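Long-range contacts in B-cell lymphoma 3 protein (Homo sapiens, PDB 1K1A), which regulates transcription of NF-kappaB target genes, inhibiting nuclear entry of p50 in the cytoplasm and acting as a transcriptional activator in the nucleus: residues A[118-123]-A[151-156]; A[140-145]-A[172-177]. All blocks are in the same frame, centred on the assembly; numbering follows the deposited sequence. Where two conformers were deposited one is given.

The chain here is the ankyrin repeat domain, and both contacts join ANK 4 to ANK 5. From the N terminus, 118-123 comes first and opens helix 119-126. The chain passes through helix 129-137 and the loop 140-145 before 151-156 closes contact 1. It then runs through helices 153-159 and 163-171 until 172-177 closes contact 2. The segments alternate, so the contacts cross rather than nest. Contact 1 joins the starts of two helices, and contact 2 joins two loops that follow helices. Their centres are about 9 Å apart. They touch where P153 CD packs 3.4 Å from I142 O and L120 CD2 lies near D141 O.

Contact 1 (A[118-123]-A[151-156])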
ATOM      1  N   THR A 118       3.888  -4.143   0.890  1.00 12.66           N
ATOM      2  CA  THR A 118       3.579  -3.639  -0.440  1.00 11.96           C
ATOM      3  C   THR A 118       2.851  -2.321  -0.283  1.00 11.28           C
ATOM      4  O   THR A 118       2.451  -1.958   0.820  1.00 10.26           O
ATOM      5  CB  THR A 118       2.641  -4.592  -1.191  1.00 12.12           C
ATOM      6  OG1 THR A 118       1.369  -4.631  -0.518  1.00 12.08           O
ATOM      7  CG2 THR A 118       3.143  -6.023  -1.126  1.00 11.57           C
ATOM      8  N   ALA A 119       2.676  -1.616  -1.398  1.00 10.26           N
ATOM      9  CA  ALA A 119       1.894  -0.390  -1.420  1.00  9.96           C
ATOM     10  C   ALA A 119       0.468  -0.642  -0.919  1.00  9.65           C
ATOM     11  O   ALA A 119      -0.100   0.189  -0.210  1.00  9.95           O
ATOM     12  CB  ALA A 119       1.872   0.188  -2.813  1.00  9.66           C
ATOM     13  N   LEU A 120      -0.098  -1.790  -1.282  1.00  9.46           N
ATOM     14  CA  LEU A 120      -1.446  -2.152  -0.834  1.00 10.14           C
ATOM     15  C   LEU A 120      -1.555  -2.254   0.694  1.00 10.28           C
ATOM     16  O   LEU A 120      -2.532  -1.780   1.289  1.00 10.93           O
ATOM     17  CB  LEU A 120      -1.925  -3.449  -1.507  1.00  9.64           C
ATOM     18  CG  LEU A 120      -3.333  -3.900  -1.131  1.00 10.52           C
ATOM     19  CD1 LEU A 120      -4.323  -2.776  -1.431  1.00 10.52           C
ATOM     20  CD2 LEU A 120      -3.715  -5.164  -1.885  1.00  9.75           C
ATOM     21  N   HIS A 121      -0.563  -2.873   1.331  1.00 11.04           N
ATOM     22  CA  HIS A 121      -0.534  -2.952   2.796  1.00 11.69           C
ATOM     23  C   HIS A 121      -0.555  -1.550   3.397  1.00 11.69           C
ATOM     24  O   HIS A 121      -1.324  -1.267   4.305  1.00 12.14           O
ATOM     25  CB  HIS A 121       0.718  -3.685   3.302  1.00 12.18           C
ATOM     26  CG  HIS A 121       0.721  -5.158   3.029  1.00 13.52           C
ATOM     27  ND1 HIS A 121      -0.109  -6.043   3.686  1.00 16.15           N
ATOM     28  CD2 HIS A 121       1.485  -5.908   2.200  1.00 14.04           C
ATOM     29  CE1 HIS A 121       0.131  -7.270   3.258  1.00 14.56           C
ATOM     30  NE2 HIS A 121       1.086  -7.214   2.349  1.00 15.98           N
ATOM     31  N   VAL A 122       0.321  -0.682   2.899  1.00 11.52           N
ATOM     32  CA  VAL A 122       0.383   0.703   3.356  1.00 11.34           C
ATOM     33  C   VAL A 122      -0.962   1.414   3.177  1.00 11.12           C
ATOM     34  O   VAL A 122      -1.460   2.058   4.101  1.00 11.03           O
ATOM     35  CB  VAL A 122       1.477   1.494   2.611  1.00 11.39           C
ATOM     36  CG1 VAL A 122       1.423   2.965   2.992  1.00 10.85           C
ATOM     37  CG2 VAL A 122       2.859   0.920   2.926  1.00 12.16           C
ATOM     38  N   ALA A 123      -1.556   1.278   1.997  1.00 11.24           N
ATOM     39  CA  ALA A 123      -2.831   1.927   1.722  1.00 11.82           C
ATOM     40  C   ALA A 123      -3.940   1.463   2.680  1.00 12.76           C
ATOM     41  O   ALA A 123      -4.718   2.275   3.192  1.00 12.54           O
ATOM     42  CB  ALA A 123      -3.251   1.700   0.264  1.00 11.48           C
ATOM     43  N   ARG A 151       0.921 -11.777   7.044  1.00 20.21           N
ATOM     44  CA  ARG A 151      -0.485 -11.371   6.981  1.00 19.50           C
ATOM     45  C   ARG A 151      -0.882 -10.740   5.644  1.00 18.56           C
ATOM     46  O   ARG A 151      -0.155  -9.912   5.107  1.00 17.36           O
ATOM     47  CB  ARG A 151      -0.783 -10.367   8.094  1.00 19.91           C
ATOM     48  CG  ARG A 151      -0.742 -10.969   9.487  1.00 20.48           C
ATOM     49  CD  ARG A 151      -0.077 -10.080  10.527  0.50 22.06           C
ATOM     50  NE  ARG A 151      -0.867  -8.898  10.858  0.50 22.68           N
ATOM     51  CZ  ARG A 151      -0.364  -7.800  11.396  0.50 23.20           C
ATOM     52  NH1 ARG A 151       0.933  -7.720  11.657  0.50 23.82           N
ATOM     53  NH2 ARG A 151      -1.157  -6.774  11.674  0.50 24.05           N
ATOM     54  N   SER A 152      -2.049 -11.131   5.131  1.00 17.61           N
ATOM     55  CA  SER A 152      -2.610 -10.524   3.920  1.00 16.50           C
ATOM     56  C   SER A 152      -3.223  -9.197   4.326  1.00 15.64           C
ATOM     57  O   SER A 152      -3.437  -8.962   5.505  1.00 15.09           O
ATOM     58  CB  SER A 152      -3.692 -11.429   3.326  1.00 16.53           C
ATOM     59  OG  SER A 152      -4.806 -11.529   4.202  1.00 16.99           O
ATOM     60  N   PRO A 153      -3.474  -8.313   3.367  1.00 15.19           N
ATOM     61  CA  PRO A 153      -4.148  -7.039   3.652  1.00 14.73           C
ATOM     62  C   PRO A 153      -5.468  -7.232   4.417  1.00 14.71           C
ATOM     63  O   PRO A 153      -5.800  -6.417   5.282  1.00 13.68           O
ATOM     64  CB  PRO A 153      -4.414  -6.477   2.257  1.00 15.09           C
ATOM     65  CG  PRO A 153      -3.276  -7.017   1.434  1.00 14.89           C
ATOM     66  CD  PRO A 153      -3.085  -8.427   1.950  1.00 15.14           C
ATOM     67  N   LEU A 154      -6.204  -8.293   4.108  1.00 14.47           N
ATOM     68  CA  LEU A 154      -7.477  -8.538   4.789  1.00 14.87           C
ATOM     69  C   LEU A 154      -7.288  -8.704   6.297  1.00 15.24           C
ATOM     70  O   LEU A 154      -8.044  -8.145   7.101  1.00 15.45           O
ATOM     71  CB  LEU A 154      -8.189  -9.764   4.207  1.00 15.06           C
ATOM     72  CG  LEU A 154      -9.543 -10.091   4.859  1.00 15.05           C
ATOM     73  CD1 LEU A 154     -10.489  -8.900   4.783  1.00 14.33           C
ATOM     74  CD2 LEU A 154     -10.173 -11.324   4.232  1.00 17.47           C
ATOM     75  N   ILE A 155      -6.280  -9.468   6.681  1.00 15.51           N
ATOM     76  CA  ILE A 155      -6.022  -9.699   8.097  1.00 16.52           C
ATOM     77  C   ILE A 155      -5.586  -8.398   8.768  1.00 17.06           C
ATOM     78  O   ILE A 155      -6.036  -8.075   9.876  1.00 17.15           O
ATOM     79  CB  ILE A 155      -5.005 -10.850   8.285  1.00 16.29           C
ATOM     80  CG1 ILE A 155      -5.652 -12.178   7.872  1.00 16.99           C
ATOM     81  CG2 ILE A 155      -4.511 -10.909   9.727  1.00 16.86           C
ATOM     82  CD1 ILE A 155      -4.680 -13.329   7.657  1.00 15.77           C
ATOM     83  N   HIS A 156      -4.759  -7.618   8.073  1.00 17.66           N
ATOM     84  CA  HIS A 156      -4.358  -6.316   8.581  1.00 18.45           C
ATOM     85  C   HIS A 156      -5.600  -5.473   8.855  1.00 18.24           C
ATOM     86  O   HIS A 156      -5.719  -4.861   9.919  1.00 18.70           O
ATOM     87  CB  HIS A 156      -3.441  -5.589   7.580  1.00 19.24           C
ATOM     88  CG  HIS A 156      -2.022  -6.078   7.587  1.00 21.04           C
ATOM     89  ND1 HIS A 156      -1.151  -5.823   8.625  1.00 24.38           N
ATOM     90  CD2 HIS A 156      -1.316  -6.784   6.670  1.00 23.32           C
ATOM     91  CE1 HIS A 156       0.027  -6.360   8.354  1.00 25.06           C
ATOM     92  NE2 HIS A 156      -0.045  -6.945   7.171  1.00 25.13           N
TER
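H121 and H156 bring their rings together between two helices, each with CG beside its own backbone N and anti to the carbonyl carbon (chi1 -71° and -78°). The rings approach obliquely, with planes at 77° and centroids 5.0 Å apart. The closest atoms are H121 ND1 and H156 CD2, at 3.3 Å. No hydrogen bond crosses this contact. H156 NE2 instead bonds to D146 OD1, which probably helps fix the rotation of that ring.

The CE1 corner of H121 reaches the start of the next helix. It lies 3.2 Å from R151 O and 3.7 Å from P153 CD. L120 adds an apolar contact to the same proline. Its CD2 methyl meets P153 CG at 3.8 Å, and the two side chains cross at about a right angle.

T118 and S152 are the N-cap residues of the two helices. T118 OG1 accepts from H121 N at 3.2 Å in a nearly straight capping bond, and T118 N lies in the plane of the H121 ring at its edge. The sequence T118-A119-L120-H121 is a variant of the ankyrin TPLH motif, and S152 and P153 begin its counterpart in ANK 5. Replacing H121 with an alanine would probably leave a gap beside P153 and take from the H156 ring its partner across the contact.

The contact is buried near the middle of the chain. Helix 119-126 is flanked by helix 153-159 at this face and by helix 82-88 through V122 and A123. Helix 129-137 packs behind it, where L136 touches L120 and L135 touches A123.

Contact 2 (A[140-145]-A[172-177]); sequences ADIDAV and HGANVN
The loops after helices 129-137 and 163-171, in ankyrin repeats ANK 4 and ANK 5, meet here, with I142 and D143 of the first facing H172 to N175 of the second. D141 to A144 form a type I beta turn. D141 OD1 accepts from D143 N in an Asx turn, and N175 OD1 does the same for N177 N one repeat on.

A single direct hydrogen bond crosses the contact. D143 OD1 takes the N175 N-H at 3.0 Å on its syn lone pair, and the bond is nearly straight at 169°. A water donates to the same oxygen at 3.1 Å and to N175 O at 2.8 Å, so it bridges the carboxylate to the second backbone. The carboxylate of D143 and the amide of N175 stand with their planes at 89°.

The apolar half belongs to I142. CG1 lies anti to the backbone N (chi1 -167°), and this carries CD1 across to the next loop. There it rests 3.7 Å from A174 CB and 3.9 Å from H172 CB. G173, with positive phi, is the C-prime residue of a Schellman motif ending helix 163-171.

The tie recurs along the stack: N177 OD1 accepts from D208 N, and E110 OE1 from D141 N. The contact lies at the surface of the domain. I142 packs on L136 of helix 129-137 and, with A174, on L169 of helix 163-171.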
ATOM      1  N   ALA A 140      -2.592  -4.753  -8.420  1.00 16.15           N
ATOM      2  CA  ALA A 140      -1.959  -5.130  -7.151  1.00 16.01           C
ATOM      3  C   ALA A 140      -2.522  -6.456  -6.624  1.00 16.41           C
ATOM      4  O   ALA A 140      -3.733  -6.677  -6.652  1.00 16.64           O
ATOM      5  CB  ALA A 140      -2.134  -4.041  -6.117  1.00 15.95           C
ATOM      6  N   ASP A 141      -1.630  -7.329  -6.153  1.00 16.28           N
ATOM      7  CA  ASP A 141      -2.014  -8.634  -5.631  1.00 16.28           C
ATOM      8  C   ASP A 141      -2.721  -8.438  -4.288  1.00 15.89           C
ATOM      9  O   ASP A 141      -2.105  -8.038  -3.302  1.00 15.04           O
ATOM     10  CB  ASP A 141      -0.774  -9.510  -5.458  1.00 16.93           C
ATOM     11  CG  ASP A 141      -1.114 -10.979  -5.246  1.00 19.73           C
ATOM     12  OD1 ASP A 141      -2.238 -11.273  -4.787  1.00 19.72           O
ATOM     13  OD2 ASP A 141      -0.320 -11.905  -5.518  1.00 22.66           O
ATOM     14  N   ILE A 142      -4.025  -8.715  -4.269  1.00 15.59           N
ATOM     15  CA  ILE A 142      -4.850  -8.492  -3.082  1.00 15.63           C
ATOM     16  C   ILE A 142      -4.536  -9.440  -1.923  1.00 16.36           C
ATOM     17  O   ILE A 142      -4.895  -9.160  -0.774  1.00 16.00           O
ATOM     18  CB  ILE A 142      -6.345  -8.575  -3.442  1.00 16.08           C
ATOM     19  CG1 ILE A 142      -7.195  -8.041  -2.286  1.00 16.03           C
ATOM     20  CG2 ILE A 142      -6.729 -10.016  -3.807  1.00 15.20           C
ATOM     21  CD1 ILE A 142      -8.619  -7.735  -2.659  1.00 18.46           C
ATOM     22  N   ASP A 143      -3.859 -10.548  -2.216  1.00 16.57           N
ATOM     23  CA  ASP A 143      -3.538 -11.541  -1.189  1.00 17.90           C
ATOM     24  C   ASP A 143      -2.050 -11.536  -0.819  1.00 18.49           C
ATOM     25  O   ASP A 143      -1.589 -12.405  -0.073  1.00 18.91           O
ATOM     26  CB  ASP A 143      -3.924 -12.952  -1.650  1.00 17.77           C
ATOM     27  CG  ASP A 143      -5.435 -13.135  -1.827  1.00 19.00           C
ATOM     28  OD1 ASP A 143      -6.220 -12.754  -0.924  1.00 17.18           O
ATOM     29  OD2 ASP A 143      -5.926 -13.686  -2.835  1.00 21.83           O
ATOM     30  N   ALA A 144      -1.295 -10.576  -1.335  1.00 18.81           N
ATOM     31  CA  ALA A 144       0.141 -10.518  -1.033  1.00 19.39           C
ATOM     32  C   ALA A 144       0.441 -10.544   0.475  1.00 19.90           C
ATOM     33  O   ALA A 144      -0.187  -9.819   1.252  1.00 19.34           O
ATOM     34  CB  ALA A 144       0.770  -9.299  -1.672  1.00 19.34           C
ATOM     35  N   VAL A 145       1.398 -11.384   0.880  1.00 21.05           N
ATOM     36  CA  VAL A 145       1.802 -11.467   2.281  1.00 22.47           C
ATOM     37  C   VAL A 145       3.221 -10.942   2.476  1.00 23.63           C
ATOM     38  O   VAL A 145       4.168 -11.405   1.833  1.00 23.95           O
ATOM     39  CB  VAL A 145       1.718 -12.913   2.858  1.00 22.84           C
ATOM     40  CG1 VAL A 145       0.370 -13.566   2.525  1.00 22.05           C
ATOM     41  CG2 VAL A 145       2.860 -13.765   2.352  1.00 22.69           C
ATOM     42  N   HIS A 172     -13.504  -6.993  -3.569  1.00 16.48           N
ATOM     43  CA  HIS A 172     -12.550  -7.154  -4.668  1.00 15.97           C
ATOM     44  C   HIS A 172     -11.896  -8.536  -4.792  1.00 15.64           C
ATOM     45  O   HIS A 172     -10.863  -8.680  -5.448  1.00 15.90           O
ATOM     46  CB  HIS A 172     -11.488  -6.058  -4.623  1.00 15.98           C
ATOM     47  CG  HIS A 172     -11.988  -4.728  -5.083  1.00 16.20           C
ATOM     48  ND1 HIS A 172     -11.893  -4.311  -6.393  1.00 16.72           N
ATOM     49  CD2 HIS A 172     -12.611  -3.728  -4.414  1.00 16.43           C
ATOM     50  CE1 HIS A 172     -12.426  -3.108  -6.510  1.00 16.61           C
ATOM     51  NE2 HIS A 172     -12.869  -2.731  -5.324  1.00 17.40           N
ATOM     52  N   GLY A 173     -12.475  -9.541  -4.145  1.00 15.43           N
ATOM     53  CA  GLY A 173     -12.015 -10.914  -4.310  1.00 14.51           C
ATOM     54  C   GLY A 173     -10.974 -11.455  -3.335  1.00 14.23           C
ATOM     55  O   GLY A 173     -10.352 -12.482  -3.608  1.00 13.48           O
ATOM     56  N   ALA A 174     -10.797 -10.792  -2.195  1.00 13.66           N
ATOM     57  CA  ALA A 174      -9.808 -11.230  -1.200  1.00 14.00           C
ATOM     58  C   ALA A 174     -10.139 -12.611  -0.599  1.00 14.37           C
ATOM     59  O   ALA A 174     -11.300 -12.927  -0.343  1.00 14.42           O
ATOM     60  CB  ALA A 174      -9.683 -10.198  -0.092  1.00 13.64           C
ATOM     61  N   ASN A 175      -9.107 -13.414  -0.373  1.00 14.05           N
ATOM     62  CA  ASN A 175      -9.265 -14.723   0.240  1.00 14.24           C
ATOM     63  C   ASN A 175      -9.625 -14.569   1.714  1.00 13.77           C
ATOM     64  O   ASN A 175      -8.786 -14.221   2.529  1.00 13.84           O
ATOM     65  CB  ASN A 175      -7.982 -15.540   0.080  1.00 14.36           C
ATOM     66  CG  ASN A 175      -8.061 -16.889   0.761  1.00 15.79           C
ATOM     67  OD1 ASN A 175      -9.139 -17.333   1.168  1.00 15.52           O
ATOM     68  ND2 ASN A 175      -6.914 -17.549   0.901  1.00 15.76           N
ATOM     69  N   VAL A 176     -10.885 -14.824   2.045  1.00 13.38           N
ATOM     70  CA  VAL A 176     -11.369 -14.632   3.402  1.00 13.26           C
ATOM     71  C   VAL A 176     -10.766 -15.663   4.384  1.00 13.61           C
ATOM     72  O   VAL A 176     -10.736 -15.447   5.602  1.00 13.46           O
ATOM     73  CB  VAL A 176     -12.935 -14.651   3.433  1.00 13.32           C
ATOM     74  CG1 VAL A 176     -13.474 -16.056   3.168  1.00 13.19           C
ATOM     75  CG2 VAL A 176     -13.456 -14.102   4.741  1.00 13.60           C
ATOM     76  N   ASN A 177     -10.249 -16.760   3.849  1.00 13.60           N
ATOM     77  CA  ASN A 177      -9.662 -17.800   4.690  1.00 14.41           C
ATOM     78  C   ASN A 177      -8.125 -17.866   4.697  1.00 14.47           C
ATOM     79  O   ASN A 177      -7.539 -18.876   5.084  1.00 14.45           O
ATOM     80  CB  ASN A 177     -10.266 -19.153   4.355  1.00 14.38           C
ATOM     81  CG  ASN A 177     -11.727 -19.235   4.734  1.00 14.77           C
ATOM     82  OD1 ASN A 177     -12.114 -18.850   5.836  1.00 13.89           O
ATOM     83  ND2 ASN A 177     -12.553 -19.721   3.812  1.00 17.27           N
TER
HETATM   84  O   HOH W   1      -6.694 -12.482   2.119  1.00 16.87           O
HETATM   85  O   HOH W   2      -8.116 -13.870  -3.872  1.00 35.67           O